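Local coordinates for protein ATP phosphoribosyltransferase (Thermotoga maritima, PDB 1O63) that probably catalyses the joining of ATP and 5-phosphoribose 1-diphosphate into phosphoribosyl-ATP, the first and rate-controlling step of histidine biosynthesis, at residues 5-10 with 15-20; 78-83 with 190-195. All blocks are in the same frame, centred on the assembly; numbering follows the deposited sequence.

Contact 1: 5-10 with 15-20; sequences LAIPKG and KVMTYL
Val16 meets Ile7 where helix 13-23 packs on strand 4-8, the first strand-helix unit of a periplasmic-binding-protein-like domain. The axes of strand 5-8 and helix 15-20 run 9.1 Å apart at 140°, so the chain turns back over the strand it has just left, and only apolar side chains join the two. Val16 lays both methyls on the C-terminal half of the strand, from one side. Its CG1, anti to the backbone N (chi1 173°), lies 3.9 Å from Ile7 CG2 and nearly as close to Ile7 CD1, sitting between the two branches of the isoleucine; CG2 reaches the proline ring, 4.5 Å from Pro8 CG. Phe63 of the neighbouring strand 61-65 touches Ile7, Pro8 and Val16 alike. One residue on, selenomethionine Met17 bends its chain at chi2 (-68°), which brings the selenium back to the strand: SE stands 3.9 Å from Ile7 CG2, the two side chains crossing at about a right angle. Ile7 CG2 thus touches two successive helix residues. Leu20, a turn after Val16, comes down over the N-terminal half of the strand and also touches Cys42 of strand 40-45. Its CD1 is 4.2 Å from Ile7 CD1. With Leu5 it meets tip to tip, and there a single methyl, Leu5 CD2, touches both ends of the Leu20 fork, at 3.7 Å from Leu20 CD2 and 3.8 Å from Leu20 CD1.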
loop_
_atom_site.group_PDB
_atom_site.type_symbol
_atom_site.label_atom_id
_atom_site.label_comp_id
_atom_site.label_asym_id
_atom_site.label_seq_id
_atom_site.Cartn_x
_atom_site.Cartn_y
_atom_site.Cartn_z
ATOM N N LEU A 5 -9.590 4.594 -19.745
ATOM C CA LEU A 5 -9.226 5.499 -18.643
ATOM C C LEU A 5 -8.759 4.718 -17.411
ATOM O O LEU A 5 -9.338 3.663 -17.095
ATOM C CB LEU A 5 -10.424 6.378 -18.282
ATOM C CG LEU A 5 -10.588 7.701 -19.022
ATOM C CD1 LEU A 5 -10.514 7.543 -20.520
ATOM C CD2 LEU A 5 -11.901 8.380 -18.625
ATOM N N ALA A 6 -7.709 5.231 -16.745
ATOM C CA ALA A 6 -7.223 4.584 -15.510
ATOM C C ALA A 6 -7.706 5.490 -14.352
ATOM O O ALA A 6 -7.260 6.623 -14.270
ATOM C CB ALA A 6 -5.699 4.529 -15.521
ATOM N N ILE A 7 -8.659 5.022 -13.592
ATOM C CA ILE A 7 -9.330 5.766 -12.539
ATOM C C ILE A 7 -8.852 5.322 -11.150
ATOM O O ILE A 7 -8.738 4.123 -10.862
ATOM C CB ILE A 7 -10.849 5.570 -12.640
ATOM C CG1 ILE A 7 -11.393 5.707 -14.061
ATOM C CG2 ILE A 7 -11.595 6.485 -11.674
ATOM C CD1 ILE A 7 -10.992 6.924 -14.848
ATOM N N PRO A 8 -8.457 6.268 -10.343
ATOM C CA PRO A 8 -7.928 6.033 -9.006
ATOM C C PRO A 8 -8.992 5.692 -7.983
ATOM O O PRO A 8 -9.904 6.493 -7.728
ATOM C CB PRO A 8 -7.290 7.390 -8.659
ATOM C CG PRO A 8 -8.213 8.371 -9.340
ATOM C CD PRO A 8 -8.555 7.732 -10.665
ATOM N N LYS A 9 -8.921 4.504 -7.376
ATOM C CA LYS A 9 -9.897 4.122 -6.357
ATOM C C LYS A 9 -9.583 4.933 -5.094
ATOM O O LYS A 9 -8.467 5.428 -4.940
ATOM C CB LYS A 9 -9.832 2.618 -6.025
ATOM C CG LYS A 9 -10.133 1.688 -7.190
ATOM C CD LYS A 9 -11.070 0.559 -6.789
ATOM C CE LYS A 9 -10.337 -0.732 -6.538
ATOM N NZ LYS A 9 -10.107 -1.543 -7.765
ATOM N N GLY A 10 -10.545 5.060 -4.197
ATOM C CA GLY A 10 -10.295 5.749 -2.942
ATOM C C GLY A 10 -10.816 7.181 -2.964
ATOM O O GLY A 10 -11.901 7.498 -3.437
ATOM N N LYS A 15 -15.025 12.104 -7.243
ATOM C CA LYS A 15 -14.844 13.349 -8.023
ATOM C C LYS A 15 -14.632 13.004 -9.493
ATOM O O LYS A 15 -15.273 13.508 -10.403
ATOM C CB LYS A 15 -13.646 14.115 -7.484
ATOM C CG LYS A 15 -13.782 14.734 -6.106
ATOM C CD LYS A 15 -14.510 16.069 -6.133
ATOM C CE LYS A 15 -14.213 16.881 -4.868
ATOM N NZ LYS A 15 -14.833 18.239 -4.943
ATOM N N VAL A 16 -13.714 12.056 -9.755
ATOM C CA VAL A 16 -13.445 11.686 -11.151
ATOM C C VAL A 16 -14.619 11.043 -11.833
ATOM O O VAL A 16 -14.961 11.368 -12.986
ATOM C CB VAL A 16 -12.203 10.766 -11.228
ATOM C CG1 VAL A 16 -12.063 10.266 -12.663
ATOM C CG2 VAL A 16 -10.979 11.553 -10.789
HETATM N N MSE A 17 -15.254 10.049 -11.183
HETATM C CA MSE A 17 -16.419 9.401 -11.807
HETATM C C MSE A 17 -17.539 10.410 -12.008
HETATM O O MSE A 17 -18.227 10.373 -13.022
HETATM C CB MSE A 17 -16.865 8.200 -10.983
HETATM C CG MSE A 17 -15.688 7.182 -10.865
HETATM SE SE MSE A 17 -15.382 6.420 -12.626
HETATM C CE MSE A 17 -17.079 5.525 -12.771
ATOM N N THR A 18 -17.700 11.364 -11.096
ATOM C CA THR A 18 -18.717 12.418 -11.332
ATOM C C THR A 18 -18.368 13.275 -12.516
ATOM O O THR A 18 -19.255 13.619 -13.345
ATOM C CB THR A 18 -18.917 13.235 -10.043
ATOM O OG1 THR A 18 -19.640 12.369 -9.132
ATOM C CG2 THR A 18 -19.717 14.497 -10.252
ATOM N N TYR A 19 -17.082 13.581 -12.748
ATOM C CA TYR A 19 -16.710 14.353 -13.938
ATOM C C TYR A 19 -17.138 13.604 -15.211
ATOM O O TYR A 19 -17.705 14.210 -16.129
ATOM C CB TYR A 19 -15.240 14.672 -14.066
ATOM C CG TYR A 19 -14.550 15.430 -12.967
ATOM C CD1 TYR A 19 -15.113 16.530 -12.351
ATOM C CD2 TYR A 19 -13.273 15.034 -12.552
ATOM C CE1 TYR A 19 -14.461 17.205 -11.327
ATOM C CE2 TYR A 19 -12.619 15.715 -11.546
ATOM C CZ TYR A 19 -13.201 16.792 -10.941
ATOM O OH TYR A 19 -12.511 17.443 -9.936
ATOM N N LEU A 20 -16.780 12.332 -15.299
ATOM C CA LEU A 20 -17.125 11.547 -16.490
ATOM C C LEU A 20 -18.637 11.475 -16.668
ATOM O O LEU A 20 -19.133 11.468 -17.798
ATOM C CB LEU A 20 -16.590 10.112 -16.314
ATOM C CG LEU A 20 -15.084 9.981 -16.069
ATOM C CD1 LEU A 20 -14.694 8.500 -16.107
ATOM C CD2 LEU A 20 -14.306 10.764 -17.124
#

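Contact 2: 78-83 with 190-195; sequences QPFFIP and SFLEKL
The Phe80 ring turns its edge to helix 185-204: Leu195 CG lies near the ring plane, 4.1 Å from Phe80 CZ, and Leu195 CD2 sits at the same distance from that ring carbon. The backbone carbonyl of Leu192 approaches obliquely, its O 3.7 Å from Phe80 CE2, a van der Waals contact without a hydrogen bond. Phe80 holds CG between its backbone N and carbonyl carbon (chi1 61°), a setting that swings the ring out from the extended chain toward the helix, where it also touches Gln196. Here the loop leading into strand 81-94, a member of the central mixed sheet, packs against the C-terminal helix of the periplasmic-binding-protein-like fold. Nearer the start of the loop, the Pro79 ring meets Leu192 at about a right angle. Leu192 CD1 touches two ring carbons, 3.8 Å from Pro79 CB and 3.9 Å from Pro79 CG. The helix also packs on the sheet, Leu192 reaching Ile61 and Leu195 reaching Phe63, while Pro79 rests on Val174 and Val176 of strand 161-176. Within the helix, Leu195 N bonds to Phe191 O at 3.0 Å.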
loop_
_atom_site.group_PDB
_atom_site.type_symbol
_atom_site.label_atom_id
_atom_site.label_comp_id
_atom_site.label_asym_id
_atom_site.label_seq_id
_atom_site.Cartn_x
_atom_site.Cartn_y
_atom_site.Cartn_z
ATOM N N GLN A 78 0.224 16.360 -18.852
ATOM C CA GLN A 78 -0.914 16.891 -18.114
ATOM C C GLN A 78 -1.577 17.963 -18.981
ATOM O O GLN A 78 -0.970 19.041 -19.131
ATOM C CB GLN A 78 -0.465 17.552 -16.795
ATOM C CG GLN A 78 -0.001 16.584 -15.725
ATOM C CD GLN A 78 0.193 17.267 -14.367
ATOM O OE1 GLN A 78 -0.681 18.020 -13.886
ATOM N NE2 GLN A 78 1.331 16.990 -13.770
ATOM N N PRO A 79 -2.718 17.679 -19.589
ATOM C CA PRO A 79 -3.313 18.599 -20.535
ATOM C C PRO A 79 -3.827 19.853 -19.861
ATOM O O PRO A 79 -3.803 20.925 -20.458
ATOM C CB PRO A 79 -4.443 17.805 -21.191
ATOM C CG PRO A 79 -4.756 16.727 -20.175
ATOM C CD PRO A 79 -3.411 16.370 -19.601
ATOM N N PHE A 80 -4.343 19.728 -18.636
ATOM C CA PHE A 80 -4.875 20.911 -17.951
ATOM C C PHE A 80 -4.888 20.735 -16.443
ATOM O O PHE A 80 -4.626 19.651 -15.914
ATOM C CB PHE A 80 -6.248 21.266 -18.504
ATOM C CG PHE A 80 -7.311 20.225 -18.351
ATOM C CD1 PHE A 80 -8.074 20.151 -17.195
ATOM C CD2 PHE A 80 -7.576 19.322 -19.373
ATOM C CE1 PHE A 80 -9.071 19.206 -17.046
ATOM C CE2 PHE A 80 -8.570 18.378 -19.235
ATOM C CZ PHE A 80 -9.318 18.311 -18.088
ATOM N N PHE A 81 -5.284 21.804 -15.758
ATOM C CA PHE A 81 -5.313 21.888 -14.300
ATOM C C PHE A 81 -6.660 21.627 -13.673
ATOM O O PHE A 81 -7.670 22.238 -14.015
ATOM C CB PHE A 81 -4.849 23.335 -13.950
ATOM C CG PHE A 81 -4.727 23.651 -12.493
ATOM C CD1 PHE A 81 -5.811 24.112 -11.765
ATOM C CD2 PHE A 81 -3.504 23.544 -11.844
ATOM C CE1 PHE A 81 -5.692 24.414 -10.419
ATOM C CE2 PHE A 81 -3.380 23.859 -10.511
ATOM C CZ PHE A 81 -4.477 24.294 -9.790
ATOM N N ILE A 82 -6.722 20.760 -12.657
ATOM C CA ILE A 82 -7.999 20.501 -11.954
ATOM C C ILE A 82 -7.945 21.173 -10.588
ATOM O O ILE A 82 -7.208 20.768 -9.691
ATOM C CB ILE A 82 -8.267 19.004 -11.845
ATOM C CG1 ILE A 82 -8.274 18.364 -13.248
ATOM C CG2 ILE A 82 -9.600 18.740 -11.135
ATOM C CD1 ILE A 82 -8.319 16.839 -13.221
ATOM N N PRO A 83 -8.664 22.282 -10.433
ATOM C CA PRO A 83 -8.627 23.152 -9.301
ATOM C C PRO A 83 -8.697 22.661 -7.890
ATOM O O PRO A 83 -7.910 23.110 -7.015
ATOM C CB PRO A 83 -9.818 24.120 -9.566
ATOM C CG PRO A 83 -9.924 24.172 -11.035
ATOM C CD PRO A 83 -9.516 22.831 -11.544
ATOM N N SER A 190 -10.510 15.928 -28.328
ATOM C CA SER A 190 -11.927 16.224 -28.219
ATOM C C SER A 190 -12.500 15.835 -26.869
ATOM O O SER A 190 -13.299 16.557 -26.250
ATOM C CB SER A 190 -12.701 15.491 -29.328
ATOM O OG SER A 190 -14.089 15.709 -29.144
ATOM N N PHE A 191 -12.159 14.623 -26.402
ATOM C CA PHE A 191 -12.639 14.207 -25.076
ATOM C C PHE A 191 -12.085 15.158 -24.016
ATOM O O PHE A 191 -12.824 15.624 -23.142
ATOM C CB PHE A 191 -12.241 12.751 -24.795
ATOM C CG PHE A 191 -12.546 12.321 -23.383
ATOM C CD1 PHE A 191 -13.820 11.930 -23.029
ATOM C CD2 PHE A 191 -11.559 12.333 -22.417
ATOM C CE1 PHE A 191 -14.115 11.554 -21.730
ATOM C CE2 PHE A 191 -11.836 11.950 -21.114
ATOM C CZ PHE A 191 -13.113 11.559 -20.779
ATOM N N LEU A 192 -10.816 15.537 -24.116
ATOM C CA LEU A 192 -10.209 16.445 -23.132
ATOM C C LEU A 192 -10.866 17.821 -23.137
ATOM O O LEU A 192 -10.932 18.492 -22.097
ATOM C CB LEU A 192 -8.701 16.572 -23.359
ATOM C CG LEU A 192 -7.896 15.278 -23.150
ATOM C CD1 LEU A 192 -6.424 15.481 -23.451
ATOM C CD2 LEU A 192 -8.106 14.768 -21.730
ATOM N N GLU A 193 -11.362 18.270 -24.290
ATOM C CA GLU A 193 -12.079 19.536 -24.367
ATOM C C GLU A 193 -13.389 19.473 -23.584
ATOM O O GLU A 193 -13.654 20.375 -22.800
ATOM C CB GLU A 193 -12.417 19.919 -25.808
ATOM C CG GLU A 193 -11.256 20.303 -26.689
ATOM C CD GLU A 193 -11.699 20.955 -27.987
ATOM O OE1 GLU A 193 -12.650 21.767 -27.955
ATOM O OE2 GLU A 193 -11.106 20.648 -29.044
ATOM N N LYS A 194 -14.217 18.471 -23.848
ATOM C CA LYS A 194 -15.450 18.299 -23.102
ATOM C C LYS A 194 -15.202 18.178 -21.597
ATOM O O LYS A 194 -15.927 18.757 -20.787
ATOM C CB LYS A 194 -16.198 17.052 -23.567
ATOM C CG LYS A 194 -16.648 17.076 -25.010
ATOM C CD LYS A 194 -17.445 15.815 -25.350
ATOM C CE LYS A 194 -18.705 15.730 -24.515
ATOM N NZ LYS A 194 -19.819 15.067 -25.251
ATOM N N LEU A 195 -14.186 17.402 -21.222
ATOM C CA LEU A 195 -13.880 17.177 -19.813
ATOM C C LEU A 195 -13.421 18.432 -19.108
ATOM O O LEU A 195 -13.916 18.742 -18.010
ATOM C CB LEU A 195 -12.836 16.058 -19.711
ATOM C CG LEU A 195 -12.418 15.604 -18.321
ATOM C CD1 LEU A 195 -13.583 14.921 -17.617
ATOM C CD2 LEU A 195 -11.211 14.658 -18.428
#

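Contact 1 closes before contact 2 opens, so the two follow in series along the chain, yet their centres lie just 13 Å apart. Both reach the same mixed sheet, in which strand 4-8 is followed in order by 61-65, 161-176 and 81-94. Helices 13-23 and 185-204 pack side by side on it. They meet through Tyr19 and Leu195, whose CB and CD1 are 3.9 Å apart, and through Leu20 and Phe191; Tyr19 OH also reaches Ile82 CG2, at 3.4 Å. These packing contacts join the N-terminal strand-helix unit to the C-terminal helix, bringing both ends of the chain into one domain.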